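Local coordinates for beta-galactosidase (Bacillus circulans, PDB 4MAD), which probably hydrolyses terminal non-reducing beta-D-galactose residues from beta-D-galactosides, as a family 35 glycoside hydrolase with a (beta/alpha)8 barrel, at residues S229-L234 with E273-Q278; M246-G251 with E266-T271. All coordinates share one frame; numbering follows the deposited sequence.

Overall arrangement
The two contacts share helix 265-276 of the catalytic (beta/alpha)8 barrel and have centres about 12 Å apart. Contact 2 packs the first turns of that helix on strand 244-249; contact 1 joins its far end to helix 227-237, which precedes this strand in the chain. Along the chain, contact 2 is nested within the loop that contact 1 closes. I275 links them, its CG2 meeting F231 and its CD1 lying 4.3 Å from CG of F248. E247, the predicted nucleophile, belongs to contact 2, and its side chain is about 10 Å from that of I275. W249 stacks edge-to-face with W252, which lines a pocket occupied by 2-(2-methoxyethoxy)ethanol.

Contact 1: S229-L234 with E273-Q278; sequences SAFAQL and EEILKQ
E274 OE2 takes two donors at the start of helix 227-237: the backbone N of E228, and a water that accepts from S229 N at 3.0 Å and passes on a weak bond to E274 OE2 at 3.4 Å. The other carboxylate oxygen, OE1, receives a weak bond from A227 N. The carboxylate faces amides of the first helical turn, where its negative charge would probably be favoured by the helix dipole. An extended chain (chi2 -170°) carries it across from helix 265-276.

Next to this polar bridge, F231 points at the other segment and presents its rim. Q278 CD meets F231 CD2 at 3.6 Å, at the ring edge and in its plane, with the amide plane turned 66° from the ring. Q278 reaches there because its chain runs straight beyond CG (chi2 176°). Farther along the same rim, F231 CE2 touches I275 CG2 at 4.3 Å. An alanine in place of Q278 would probably leave the CD2 edge of F231 without its amide neighbour and open a gap between F231 and the turn that follows helix 265-276.

K277 NZ forms a salt bridge with E273 OE1 at 3.0 Å, approaching from above the carboxylate plane; K338 and Y339 of helix 327-339 also bind that carboxylate. Strand 218-223 packs against both helices, its F223 touching A230 and I275. The contact joins two successive outer helices of the barrel, with helix 327-339 packed against L276 on the other flank of helix 265-276.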
loop_
_atom_site.group_PDB
_atom_site.type_symbol
_atom_site.label_atom_id
_atom_site.label_comp_id
_atom_site.label_asym_id
_atom_site.label_seq_id
_atom_site.Cartn_x
_atom_site.Cartn_y
_atom_site.Cartn_z
ATOM N N SER A 229 -13.486 -27.153 -2.354
ATOM C CA SER A 229 -12.734 -27.307 -3.560
ATOM C C SER A 229 -11.267 -26.926 -3.381
ATOM O O SER A 229 -10.372 -27.561 -3.865
ATOM C CB SER A 229 -13.365 -26.426 -4.620
ATOM O OG SER A 229 -12.458 -26.172 -5.584
ATOM N N ALA A 230 -11.059 -25.843 -2.678
ATOM C CA ALA A 230 -9.728 -25.335 -2.465
ATOM C C ALA A 230 -8.872 -26.283 -1.658
ATOM O O ALA A 230 -7.749 -26.577 -2.026
ATOM C CB ALA A 230 -9.769 -24.016 -1.819
ATOM N N PHE A 231 -9.424 -26.771 -0.574
ATOM C CA PHE A 231 -8.710 -27.764 0.228
ATOM C C PHE A 231 -8.468 -29.088 -0.507
ATOM O O PHE A 231 -7.476 -29.730 -0.333
ATOM C CB PHE A 231 -9.370 -27.958 1.563
ATOM C CG PHE A 231 -9.208 -26.807 2.506
ATOM C CD1 PHE A 231 -8.067 -26.037 2.546
ATOM C CD2 PHE A 231 -10.200 -26.523 3.391
ATOM C CE1 PHE A 231 -7.950 -25.046 3.473
ATOM C CE2 PHE A 231 -10.073 -25.545 4.284
ATOM C CZ PHE A 231 -8.961 -24.792 4.334
ATOM N N ALA A 232 -9.413 -29.457 -1.355
ATOM C CA ALA A 232 -9.262 -30.649 -2.142
ATOM C C ALA A 232 -8.086 -30.551 -3.088
ATOM O O ALA A 232 -7.352 -31.468 -3.203
ATOM C CB ALA A 232 -10.475 -30.933 -2.872
ATOM N N GLN A 233 -7.933 -29.417 -3.738
ATOM C CA GLN A 233 -6.801 -29.180 -4.607
ATOM C C GLN A 233 -5.513 -29.241 -3.857
ATOM O O GLN A 233 -4.625 -29.875 -4.280
ATOM C CB GLN A 233 -6.888 -27.829 -5.273
ATOM C CG GLN A 233 -7.415 -27.899 -6.599
ATOM C CD GLN A 233 -6.502 -28.624 -7.552
ATOM O OE1 GLN A 233 -5.558 -29.258 -7.182
ATOM N NE2 GLN A 233 -6.786 -28.520 -8.735
ATOM N N LEU A 234 -5.488 -28.615 -2.700
ATOM C CA LEU A 234 -4.335 -28.643 -1.843
ATOM C C LEU A 234 -3.994 -30.068 -1.444
ATOM O O LEU A 234 -2.879 -30.452 -1.538
ATOM C CB LEU A 234 -4.559 -27.819 -0.594
ATOM C CG LEU A 234 -3.539 -27.870 0.529
ATOM C CD1 LEU A 234 -2.233 -27.514 0.008
ATOM C CD2 LEU A 234 -3.875 -27.058 1.673
ATOM N N GLU A 273 -17.666 -21.159 7.809
ATOM C CA GLU A 273 -18.155 -22.437 8.307
ATOM C C GLU A 273 -17.608 -23.559 7.453
ATOM O O GLU A 273 -17.217 -24.567 7.944
ATOM C CB GLU A 273 -19.675 -22.498 8.312
ATOM C CG GLU A 273 -20.316 -21.697 9.367
ATOM C CD GLU A 273 -20.469 -22.484 10.655
ATOM O OE1 GLU A 273 -19.949 -23.585 10.725
ATOM O OE2 GLU A 273 -21.100 -21.996 11.567
ATOM N N GLU A 274 -17.539 -23.326 6.153
ATOM C CA GLU A 274 -17.039 -24.327 5.246
ATOM C C GLU A 274 -15.616 -24.634 5.642
ATOM O O GLU A 274 -15.203 -25.725 5.579
ATOM C CB GLU A 274 -17.107 -23.842 3.798
ATOM C CG GLU A 274 -17.274 -24.894 2.777
ATOM C CD GLU A 274 -17.105 -24.401 1.315
ATOM O OE1 GLU A 274 -16.958 -23.197 1.081
ATOM O OE2 GLU A 274 -17.109 -25.251 0.433
ATOM N N ILE A 275 -14.875 -23.615 5.972
ATOM C CA ILE A 275 -13.506 -23.808 6.339
ATOM C C ILE A 275 -13.390 -24.559 7.646
ATOM O O ILE A 275 -12.654 -25.472 7.753
ATOM C CB ILE A 275 -12.781 -22.471 6.503
ATOM C CG1 ILE A 275 -12.643 -21.796 5.150
ATOM C CG2 ILE A 275 -11.469 -22.651 7.176
ATOM C CD1 ILE A 275 -12.035 -20.446 5.171
ATOM N N LEU A 276 -14.113 -24.094 8.632
ATOM C CA LEU A 276 -13.970 -24.588 9.986
ATOM C C LEU A 276 -14.399 -26.062 10.134
ATOM O O LEU A 276 -13.830 -26.791 10.887
ATOM C CB LEU A 276 -14.669 -23.653 10.967
ATOM C CG LEU A 276 -14.205 -22.205 11.019
ATOM C CD1 LEU A 276 -15.043 -21.401 11.955
ATOM C CD2 LEU A 276 -12.794 -22.201 11.475
ATOM N N LYS A 277 -15.439 -26.424 9.412
ATOM C CA LYS A 277 -16.039 -27.758 9.465
ATOM C C LYS A 277 -15.056 -28.799 8.944
ATOM O O LYS A 277 -15.160 -29.918 9.230
ATOM C CB LYS A 277 -17.354 -27.811 8.705
ATOM C CG LYS A 277 -18.536 -27.116 9.385
ATOM C CD LYS A 277 -19.849 -27.783 9.014
ATOM C CE LYS A 277 -21.078 -27.126 9.590
ATOM N NZ LYS A 277 -21.216 -25.773 9.081
ATOM N N GLN A 278 -14.100 -28.360 8.163
ATOM C CA GLN A 278 -13.067 -29.224 7.589
ATOM C C GLN A 278 -11.850 -29.258 8.490
ATOM O O GLN A 278 -10.835 -29.722 8.115
ATOM C CB GLN A 278 -12.645 -28.809 6.185
ATOM C CG GLN A 278 -13.643 -29.019 5.172
ATOM C CD GLN A 278 -13.205 -28.505 3.827
ATOM O OE1 GLN A 278 -13.457 -27.387 3.514
ATOM N NE2 GLN A 278 -12.521 -29.294 3.086
HETATM O O HOH W 1 -16.110 -25.788 -2.789
#

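Contact 2: M246-G251 with E266-T271; sequences MEFWHG and ESVVET
Strand 244-249 gives way to a bend that brings H250 against helix 265-276, the CA atoms of H250 and V268 being 5.8 Å apart. W249 is the centre of this inverse gamma turn, closed by a weak bond from H250 N to F248 O.

F248 and V268 share most of the packing: with CG anti to the backbone N (chi1 169°), the F248 ring extends to the helix. T271 CG2 approaches F248 CE1 obliquely at 3.5 Å, while V268 O lies at the ring edge, 3.8 Å from F248 CZ. V268 uses both methyls, CG1 reaching F248 CE2 at 4.1 Å and CG2 resting 3.9 Å from H250 CB. H250 CB also sits above one face of the F248 ring, near its rim, and F284 of the next strand meets F248 edge-to-face.

E247 OE1, using its anti lone pair, accepts W249 NE1 at 2.9 Å and lies almost in the indole plane, the N-H...O angle being 159°. R104 forms a salt bridge with E247 OE2, so both oxygens of the predicted nucleophile are held. Outward F248 against the helix and inward E247 at the predicted catalytic site belong to the seventh beta-alpha-beta unit of a family 35 TIM barrel.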
loop_
_atom_site.group_PDB
_atom_site.type_symbol
_atom_site.label_atom_id
_atom_site.label_comp_id
_atom_site.label_asym_id
_atom_site.label_seq_id
_atom_site.Cartn_x
_atom_site.Cartn_y
_atom_site.Cartn_z
ATOM N N MET A 246 -4.514 -19.297 4.433
ATOM C CA MET A 246 -3.678 -18.202 4.866
ATOM C C MET A 246 -4.152 -16.768 4.566
ATOM O O MET A 246 -3.789 -15.883 5.248
ATOM C CB MET A 246 -2.252 -18.456 4.447
ATOM C CG MET A 246 -1.327 -17.510 4.953
ATOM S SD MET A 246 -1.077 -17.399 6.709
ATOM C CE MET A 246 -0.970 -19.061 7.169
ATOM N N GLU A 247 -4.952 -16.612 3.523
ATOM C CA GLU A 247 -5.706 -15.418 3.261
ATOM C C GLU A 247 -7.149 -15.799 2.879
ATOM O O GLU A 247 -7.391 -16.295 1.852
ATOM C CB GLU A 247 -5.070 -14.574 2.149
ATOM C CG GLU A 247 -3.599 -14.292 2.321
ATOM C CD GLU A 247 -2.981 -13.564 1.131
ATOM O OE1 GLU A 247 -3.726 -13.198 0.219
ATOM O OE2 GLU A 247 -1.760 -13.445 1.123
ATOM N N PHE A 248 -8.077 -15.576 3.776
ATOM C CA PHE A 248 -9.493 -15.701 3.483
ATOM C C PHE A 248 -9.944 -14.284 3.155
ATOM O O PHE A 248 -10.093 -13.464 4.023
ATOM C CB PHE A 248 -10.236 -16.287 4.683
ATOM C CG PHE A 248 -11.747 -16.221 4.605
ATOM C CD1 PHE A 248 -12.430 -16.388 3.436
ATOM C CD2 PHE A 248 -12.496 -16.026 5.740
ATOM C CE1 PHE A 248 -13.809 -16.334 3.449
ATOM C CE2 PHE A 248 -13.818 -15.952 5.692
ATOM C CZ PHE A 248 -14.464 -16.129 4.552
ATOM N N TRP A 249 -10.168 -14.047 1.873
ATOM C CA TRP A 249 -10.496 -12.739 1.377
ATOM C C TRP A 249 -11.986 -12.518 1.642
ATOM O O TRP A 249 -12.804 -12.730 0.806
ATOM C CB TRP A 249 -10.182 -12.595 -0.137
ATOM C CG TRP A 249 -8.791 -12.927 -0.478
ATOM C CD1 TRP A 249 -7.727 -12.557 0.191
ATOM C CD2 TRP A 249 -8.327 -13.689 -1.589
ATOM N NE1 TRP A 249 -6.605 -13.037 -0.389
ATOM C CE2 TRP A 249 -6.957 -13.760 -1.488
ATOM C CE3 TRP A 249 -8.949 -14.337 -2.636
ATOM C CZ2 TRP A 249 -6.191 -14.438 -2.395
ATOM C CZ3 TRP A 249 -8.187 -15.017 -3.516
ATOM C CH2 TRP A 249 -6.833 -15.053 -3.401
ATOM N N HIS A 250 -12.302 -12.111 2.843
ATOM C CA HIS A 250 -13.697 -11.969 3.238
ATOM C C HIS A 250 -14.269 -10.628 2.831
ATOM O O HIS A 250 -15.408 -10.356 2.991
ATOM C CB HIS A 250 -13.869 -12.160 4.735
ATOM C CG HIS A 250 -13.392 -11.015 5.532
ATOM N ND1 HIS A 250 -12.062 -10.743 5.722
ATOM C CD2 HIS A 250 -14.061 -10.030 6.146
ATOM C CE1 HIS A 250 -11.934 -9.656 6.442
ATOM N NE2 HIS A 250 -13.129 -9.205 6.715
ATOM N N GLY A 251 -13.402 -9.810 2.299
ATOM C CA GLY A 251 -13.701 -8.506 1.807
ATOM C C GLY A 251 -12.932 -8.340 0.507
ATOM O O GLY A 251 -12.610 -9.301 -0.079
ATOM N N GLU A 266 -23.433 -12.564 6.064
ATOM C CA GLU A 266 -24.030 -13.846 5.768
ATOM C C GLU A 266 -23.142 -14.615 4.831
ATOM O O GLU A 266 -22.883 -15.760 4.997
ATOM C CB GLU A 266 -25.359 -13.633 5.091
ATOM C CG GLU A 266 -26.441 -13.256 6.035
ATOM C CD GLU A 266 -26.619 -11.745 6.266
ATOM O OE1 GLU A 266 -25.764 -10.963 5.927
ATOM O OE2 GLU A 266 -27.657 -11.373 6.801
ATOM N N SER A 267 -22.660 -13.917 3.842
ATOM C CA SER A 267 -21.754 -14.529 2.884
ATOM C C SER A 267 -20.440 -14.979 3.529
ATOM O O SER A 267 -20.049 -16.068 3.390
ATOM C CB SER A 267 -21.422 -13.600 1.713
ATOM O OG SER A 267 -20.495 -14.140 0.850
ATOM N N VAL A 268 -19.857 -14.113 4.316
ATOM C CA VAL A 268 -18.636 -14.453 4.971
ATOM C C VAL A 268 -18.809 -15.658 5.874
ATOM O O VAL A 268 -18.032 -16.528 5.882
ATOM C CB VAL A 268 -18.171 -13.301 5.780
ATOM C CG1 VAL A 268 -17.093 -13.689 6.694
ATOM C CG2 VAL A 268 -17.728 -12.269 4.879
ATOM N N VAL A 269 -19.891 -15.693 6.608
ATOM C CA VAL A 269 -20.140 -16.814 7.523
ATOM C C VAL A 269 -20.222 -18.126 6.756
ATOM O O VAL A 269 -19.714 -19.119 7.154
ATOM C CB VAL A 269 -21.396 -16.588 8.347
ATOM C CG1 VAL A 269 -21.947 -17.843 8.877
ATOM C CG2 VAL A 269 -21.179 -15.606 9.392
ATOM N N GLU A 270 -20.836 -18.103 5.597
ATOM C CA GLU A 270 -21.047 -19.349 4.942
ATOM C C GLU A 270 -19.719 -19.997 4.581
ATOM O O GLU A 270 -19.531 -21.169 4.722
ATOM C CB GLU A 270 -21.890 -19.154 3.715
ATOM C CG GLU A 270 -21.976 -20.347 2.878
ATOM C CD GLU A 270 -23.207 -20.367 1.973
ATOM O OE1 GLU A 270 -23.844 -19.369 1.825
ATOM O OE2 GLU A 270 -23.490 -21.391 1.407
ATOM N N THR A 271 -18.826 -19.194 4.064
ATOM C CA THR A 271 -17.501 -19.683 3.737
ATOM C C THR A 271 -16.636 -20.035 4.935
ATOM O O THR A 271 -15.908 -20.949 4.888
ATOM C CB THR A 271 -16.723 -18.811 2.734
ATOM O OG1 THR A 271 -17.409 -18.773 1.499
ATOM C CG2 THR A 271 -15.393 -19.362 2.509
#